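Local coordinates for uncharacterized protein AF_0060 (Archaeoglobus fulgidus DSM 4304, PDB 2P06) that is of unknown function but binds magnesium and is probably a nucleotide pyrophosphohydrolase of the MazG type, at residues F56-L61 and W99-V104; M69-E74 and R85-D90. One frame throughout, in Å; residues are numbered along the deposited sequence.

Contact 1 (F56-L61 and W99-V104); sequences FSEERL and WGKLSV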
loop_
_atom_site.group_PDB
_atom_site.type_symbol
_atom_site.label_atom_id
_atom_site.label_comp_id
_atom_site.label_asym_id
_atom_site.label_seq_id
_atom_site.Cartn_x
_atom_site.Cartn_y
_atom_site.Cartn_z
ATOM N N PHE B 56 14.721 4.549 -22.479
ATOM C CA PHE B 56 14.263 5.660 -23.306
ATOM C C PHE B 56 14.591 6.975 -22.622
ATOM O O PHE B 56 14.762 7.023 -21.409
ATOM C CB PHE B 56 12.749 5.579 -23.529
ATOM C CG PHE B 56 12.311 4.509 -24.495
ATOM C CD1 PHE B 56 13.080 4.159 -25.597
ATOM C CD2 PHE B 56 11.083 3.900 -24.334
ATOM C CE1 PHE B 56 12.637 3.185 -26.504
ATOM C CE2 PHE B 56 10.636 2.924 -25.232
ATOM C CZ PHE B 56 11.408 2.569 -26.309
ATOM N N SER B 57 14.694 8.030 -23.413
ATOM C CA SER B 57 14.917 9.365 -22.896
ATOM C C SER B 57 13.630 9.917 -22.297
ATOM O O SER B 57 12.543 9.418 -22.576
ATOM C CB SER B 57 15.374 10.291 -24.026
ATOM O OG SER B 57 14.348 10.468 -25.001
ATOM N N GLU B 58 13.772 10.958 -21.482
ATOM C CA GLU B 58 12.640 11.700 -20.946
ATOM C C GLU B 58 11.774 12.209 -22.088
ATOM O O GLU B 58 10.552 12.105 -22.019
ATOM C CB GLU B 58 13.114 12.885 -20.099
ATOM C CG GLU B 58 13.758 12.511 -18.752
ATOM C CD GLU B 58 15.219 12.092 -18.855
ATOM O OE1 GLU B 58 15.815 12.061 -19.966
ATOM O OE2 GLU B 58 15.781 11.790 -17.793
ATOM N N GLU B 59 12.413 12.698 -23.152
ATOM C CA GLU B 59 11.680 13.221 -24.296
ATOM C C GLU B 59 10.854 12.152 -24.992
ATOM O O GLU B 59 9.684 12.401 -25.306
ATOM C CB GLU B 59 12.578 13.914 -25.295
ATOM C CG GLU B 59 13.174 15.210 -24.777
ATOM C CD GLU B 59 14.391 15.004 -23.886
ATOM O OE1 GLU B 59 14.886 13.861 -23.719
ATOM O OE2 GLU B 59 14.854 16.014 -23.334
ATOM N N ARG B 60 11.424 10.959 -25.189
ATOM C CA ARG B 60 10.670 9.878 -25.821
ATOM C C ARG B 60 9.537 9.367 -24.914
ATOM O O ARG B 60 8.451 9.041 -25.389
ATOM C CB ARG B 60 11.575 8.720 -26.228
ATOM C CG ARG B 60 10.917 7.624 -27.054
ATOM C CD ARG B 60 10.050 8.247 -28.135
ATOM N NE ARG B 60 9.457 7.255 -29.018
ATOM C CZ ARG B 60 8.278 7.376 -29.630
ATOM N NH1 ARG B 60 7.868 6.385 -30.395
ATOM N NH2 ARG B 60 7.488 8.445 -29.464
ATOM N N LEU B 61 9.801 9.257 -23.616
ATOM C CA LEU B 61 8.769 8.801 -22.678
ATOM C C LEU B 61 7.579 9.759 -22.659
ATOM O O LEU B 61 6.442 9.307 -22.617
ATOM C CB LEU B 61 9.354 8.599 -21.299
ATOM C CG LEU B 61 10.301 7.405 -21.217
ATOM C CD1 LEU B 61 11.079 7.354 -19.882
ATOM C CD2 LEU B 61 9.468 6.128 -21.446
ATOM N N TRP B 99 7.641 8.765 -14.738
ATOM C CA TRP B 99 7.906 9.032 -13.330
ATOM C C TRP B 99 9.191 8.343 -12.881
ATOM O O TRP B 99 9.988 8.919 -12.130
ATOM C CB TRP B 99 6.713 8.594 -12.446
ATOM C CG TRP B 99 6.942 8.862 -10.993
ATOM C CD1 TRP B 99 6.601 9.987 -10.304
ATOM C CD2 TRP B 99 7.579 7.993 -10.047
ATOM N NE1 TRP B 99 6.993 9.879 -8.994
ATOM C CE2 TRP B 99 7.595 8.663 -8.810
ATOM C CE3 TRP B 99 8.117 6.701 -10.120
ATOM C CZ2 TRP B 99 8.154 8.098 -7.657
ATOM C CZ3 TRP B 99 8.670 6.134 -8.958
ATOM C CH2 TRP B 99 8.691 6.835 -7.762
ATOM N N GLY B 100 9.371 7.096 -13.311
ATOM C CA GLY B 100 10.541 6.328 -12.933
ATOM C C GLY B 100 11.821 6.951 -13.472
ATOM O O GLY B 100 12.795 7.073 -12.761
ATOM N N LYS B 101 11.799 7.336 -14.739
ATOM C CA LYS B 101 12.941 7.981 -15.369
ATOM C C LYS B 101 13.258 9.268 -14.635
ATOM O O LYS B 101 14.387 9.566 -14.392
ATOM C CB LYS B 101 12.622 8.297 -16.827
ATOM C CG LYS B 101 13.809 8.862 -17.630
ATOM C CD LYS B 101 14.772 7.777 -17.994
ATOM C CE LYS B 101 15.969 8.307 -18.752
ATOM N NZ LYS B 101 16.824 9.136 -17.854
ATOM N N LEU B 102 12.230 10.015 -14.274
ATOM C CA LEU B 102 12.428 11.280 -13.613
ATOM C C LEU B 102 12.884 11.125 -12.162
ATOM O O LEU B 102 13.505 12.027 -11.631
ATOM C CB LEU B 102 11.144 12.119 -13.656
ATOM C CG LEU B 102 10.703 12.705 -15.004
ATOM C CD1 LEU B 102 9.329 13.393 -14.857
ATOM C CD2 LEU B 102 11.743 13.669 -15.552
ATOM N N SER B 103 12.591 9.995 -11.528
ATOM C CA SER B 103 12.819 9.854 -10.089
ATOM C C SER B 103 14.158 9.225 -9.679
ATOM O O SER B 103 14.620 9.436 -8.559
ATOM C CB SER B 103 11.633 9.127 -9.461
ATOM O OG SER B 103 10.436 9.829 -9.817
ATOM N N VAL B 104 14.817 8.506 -10.582
ATOM C CA VAL B 104 16.080 7.822 -10.248
ATOM C C VAL B 104 17.282 8.737 -10.431
ATOM O O VAL B 104 17.219 9.675 -11.219
ATOM C CB VAL B 104 16.275 6.549 -11.103
ATOM C CG1 VAL B 104 15.096 5.572 -10.876
ATOM C CG2 VAL B 104 16.384 6.914 -12.554
#

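Contact 2 (M69-E74 and R85-D90); sequences MDELRE and RDELLD. With MG (magnesium ion), chain E.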
loop_
_atom_site.group_PDB
_atom_site.type_symbol
_atom_site.label_atom_id
_atom_site.label_comp_id
_atom_site.label_asym_id
_atom_site.label_seq_id
_atom_site.Cartn_x
_atom_site.Cartn_y
_atom_site.Cartn_z
HETATM N N MSE B 69 -2.247 9.158 -24.253
HETATM C CA MSE B 69 -3.328 10.012 -23.788
HETATM C C MSE B 69 -4.233 10.409 -24.946
HETATM O O MSE B 69 -5.455 10.504 -24.771
HETATM C CB MSE B 69 -2.778 11.254 -23.097
HETATM C CG MSE B 69 -2.183 10.968 -21.743
HETATM SE SE MSE B 69 -1.497 12.541 -20.879
HETATM C CE MSE B 69 -2.767 13.863 -21.365
ATOM N N ASP B 70 -3.644 10.619 -26.119
ATOM C CA ASP B 70 -4.425 10.870 -27.336
ATOM C C ASP B 70 -5.340 9.671 -27.701
ATOM O O ASP B 70 -6.514 9.861 -28.057
ATOM C CB ASP B 70 -3.497 11.247 -28.502
ATOM C CG ASP B 70 -2.905 12.662 -28.349
ATOM O OD1 ASP B 70 -3.467 13.456 -27.545
ATOM O OD2 ASP B 70 -1.886 12.991 -29.035
ATOM N N GLU B 71 -4.808 8.447 -27.600
ATOM C CA GLU B 71 -5.616 7.242 -27.816
ATOM C C GLU B 71 -6.756 7.112 -26.801
ATOM O O GLU B 71 -7.836 6.660 -27.143
ATOM C CB GLU B 71 -4.771 5.971 -27.792
ATOM C CG GLU B 71 -3.911 5.793 -29.032
ATOM C CD GLU B 71 -2.952 4.638 -28.924
ATOM O OE1 GLU B 71 -2.885 4.034 -27.833
ATOM O OE2 GLU B 71 -2.248 4.347 -29.916
ATOM N N LEU B 72 -6.507 7.517 -25.562
ATOM C CA LEU B 72 -7.514 7.461 -24.533
ATOM C C LEU B 72 -8.631 8.437 -24.908
ATOM O O LEU B 72 -9.813 8.057 -24.949
ATOM C CB LEU B 72 -6.892 7.741 -23.159
ATOM C CG LEU B 72 -7.775 7.992 -21.932
ATOM C CD1 LEU B 72 -8.939 7.077 -21.942
ATOM C CD2 LEU B 72 -6.953 7.812 -20.652
ATOM N N ARG B 73 -8.269 9.674 -25.237
ATOM C CA ARG B 73 -9.257 10.663 -25.686
ATOM C C ARG B 73 -10.056 10.188 -26.899
ATOM O O ARG B 73 -11.269 10.401 -26.970
ATOM C CB ARG B 73 -8.584 11.998 -26.009
ATOM C CG ARG B 73 -7.983 12.704 -24.770
ATOM C CD ARG B 73 -7.203 13.992 -25.132
ATOM N NE ARG B 73 -6.368 14.490 -24.024
ATOM C CZ ARG B 73 -6.769 15.354 -23.083
ATOM N NH1 ARG B 73 -8.016 15.832 -23.060
ATOM N NH2 ARG B 73 -5.916 15.745 -22.146
ATOM N N GLU B 74 -9.380 9.558 -27.858
ATOM C CA GLU B 74 -10.063 8.987 -29.015
ATOM C C GLU B 74 -11.090 7.897 -28.623
ATOM O O GLU B 74 -12.183 7.848 -29.188
ATOM C CB GLU B 74 -9.050 8.446 -30.034
ATOM C CG GLU B 74 -9.658 7.969 -31.342
ATOM C CD GLU B 74 -10.335 9.076 -32.140
ATOM O OE1 GLU B 74 -9.722 9.561 -33.117
ATOM O OE2 GLU B 74 -11.476 9.456 -31.798
ATOM N N ARG B 85 -10.928 0.820 -20.952
ATOM C CA ARG B 85 -10.205 0.186 -19.845
ATOM C C ARG B 85 -8.755 -0.114 -20.220
ATOM O O ARG B 85 -7.853 0.185 -19.445
ATOM C CB ARG B 85 -10.908 -1.082 -19.382
ATOM C CG ARG B 85 -12.180 -0.806 -18.562
ATOM C CD ARG B 85 -13.051 -2.054 -18.433
ATOM N NE ARG B 85 -12.603 -2.898 -17.341
ATOM C CZ ARG B 85 -12.086 -4.126 -17.455
ATOM N NH1 ARG B 85 -11.940 -4.713 -18.646
ATOM N NH2 ARG B 85 -11.730 -4.792 -16.354
ATOM N N ASP B 86 -8.526 -0.684 -21.395
ATOM C CA ASP B 86 -7.148 -0.907 -21.865
ATOM C C ASP B 86 -6.352 0.392 -22.018
ATOM O O ASP B 86 -5.182 0.441 -21.632
ATOM C CB ASP B 86 -7.110 -1.714 -23.169
ATOM C CG ASP B 86 -7.211 -3.220 -22.935
ATOM O OD1 ASP B 86 -7.048 -3.690 -21.785
ATOM O OD2 ASP B 86 -7.455 -3.944 -23.919
ATOM N N GLU B 87 -6.984 1.444 -22.543
ATOM C CA GLU B 87 -6.279 2.712 -22.744
ATOM C C GLU B 87 -5.904 3.352 -21.416
ATOM O O GLU B 87 -4.877 4.015 -21.334
ATOM C CB GLU B 87 -7.072 3.711 -23.599
ATOM C CG GLU B 87 -7.552 3.193 -24.969
ATOM C CD GLU B 87 -6.428 2.728 -25.894
ATOM O OE1 GLU B 87 -5.233 3.043 -25.670
ATOM O OE2 GLU B 87 -6.758 2.044 -26.887
ATOM N N LEU B 88 -6.707 3.131 -20.373
ATOM C CA LEU B 88 -6.360 3.612 -19.030
ATOM C C LEU B 88 -5.114 2.920 -18.470
ATOM O O LEU B 88 -4.274 3.561 -17.846
ATOM C CB LEU B 88 -7.560 3.433 -18.075
ATOM C CG LEU B 88 -8.801 4.276 -18.391
ATOM C CD1 LEU B 88 -10.051 3.690 -17.703
ATOM C CD2 LEU B 88 -8.577 5.741 -18.020
ATOM N N LEU B 89 -4.998 1.618 -18.720
ATOM C CA LEU B 89 -3.811 0.841 -18.347
ATOM C C LEU B 89 -2.556 1.396 -19.044
ATOM O O LEU B 89 -1.518 1.602 -18.408
ATOM C CB LEU B 89 -3.998 -0.650 -18.685
ATOM C CG LEU B 89 -5.109 -1.371 -17.918
ATOM C CD1 LEU B 89 -5.359 -2.803 -18.495
ATOM C CD2 LEU B 89 -4.784 -1.411 -16.391
ATOM N N ASP B 90 -2.674 1.679 -20.342
ATOM C CA ASP B 90 -1.555 2.234 -21.124
ATOM C C ASP B 90 -1.122 3.584 -20.568
ATOM O O ASP B 90 0.051 3.813 -20.369
ATOM C CB ASP B 90 -1.933 2.413 -22.593
ATOM C CG ASP B 90 -2.021 1.104 -23.367
ATOM O OD1 ASP B 90 -1.413 0.091 -22.929
ATOM O OD2 ASP B 90 -2.682 1.121 -24.458
HETATM MG MG MG E . -3.066 3.008 -26.016
HETATM O O HOH W 1 -3.941 4.564 -24.301
HETATM O O HOH W 2 -2.345 1.456 -27.178
#

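Contact 1 (F56-L61 and W99-V104)
The carboxylate of Glu58 has the folded chain of Lys101 across one of its faces. From that side Lys101 NZ comes down on Glu58 OE2 at 2.9 Å, 52° out of the carboxylate plane, in a hydrogen-bonded salt bridge, while Lys101 CG lies over the same face, 3.7 Å from Glu58 CD. The two rings of these segments stay out of the salt bridge: the Phe56 ring has Arg60 CG against one face, toward the rim, and the Trp99 ring, turned away from 56-61, carries Ser103 OG over its centre, 3.2 Å above the plane. The indole also meets Phe31 of the second subunit.

Lys101 gets there by bending. It leaves its helix with CG opposite the backbone N (chi1 -175°), then turns at chi2 (76°) and again at chi4, so the chain crosses the Glu58 side chain at about a right angle instead of running straight past it. On the way Lys101 CE passes 3.2 Å from Phe56 O, a carbonyl just ahead of helix 58-77. Nearer the backbone, Leu61 CD1 packs 3.6 Å from Lys101 CB, and Leu102 CD2 sits 4.0 Å from Glu58 CG. The first turn of the helix is fixed locally by an N-cap, Ser57 OG accepting from Arg60 N at 3.0 Å.

With an alanine at Glu58, the ammonium group of Lys101 would probably lose its carboxylate mate and swing away, and Leu102 would lose the methylene it packs on.

The acid lies in the first turn of one helix and the base near the C-terminal end of another, so each charge probably also sits favourably in its own helix dipole. Polar at its tip and apolar at its root, the contact joins these two helix ends at the protein surface.

Contact 2 (M69-E74 and R85-D90)
The magnesium site is built here, between two antiparallel helices: Glu71 from one side and Glu87 and Asp90 from the other each give one carboxylate oxygen to the ion. Glu71 OE1 binds magnesium at 2.1 Å and Glu87 OE1 at 2.2 Å; Asp90 OD2 is longer, at 2.5 Å. Glu71 reaches out extended beyond CG, whereas Glu87 is bent back at chi2 (-59°), and their carboxylate planes stand 74° apart. Glu71 OE1 and Glu87 OE1 come within 3.3 Å of each other, a closeness the shared cation makes tolerable. Glu68 and two waters complete the shell, and one of the waters also donates to Glu87 O.

The spacing of these acids matches the EExxE and ExxD motifs of the MazG superfamily, in which such a cluster holds the metal for nucleotide hydrolysis; the same role is likely here. The other oxygen, Asp90 OD1, is taken by salt bridges to Lys38 and Arg42 of helix 22-43, which should steady its metal-binding partner OD2.

Beneath the acids the helices close up on carbon: Glu87 CB lies 3.9 Å from Leu72 CA, and Leu72 CD2 meets Leu88 CD2 at 3.7 Å.

From the N terminus the chain runs through helix 22-43 and the short helix 52-55 before it reaches 56-61, where contact 1 begins at the start of helix 58-77. Further along that helix come residues 69-74; the chain then turns back after residue 77 into helix 81-103, whose residues 85-90 return to close contact 2, a tight hairpin. Residues 99-104 finally close contact 1, so contact 2 is nested inside the larger loop. The same two helices are thus tied twice, at the metal site not far from the turn that joins them and at the ends remote from it, with the contact centres 20 Å apart. Both contacts also touch the second subunit.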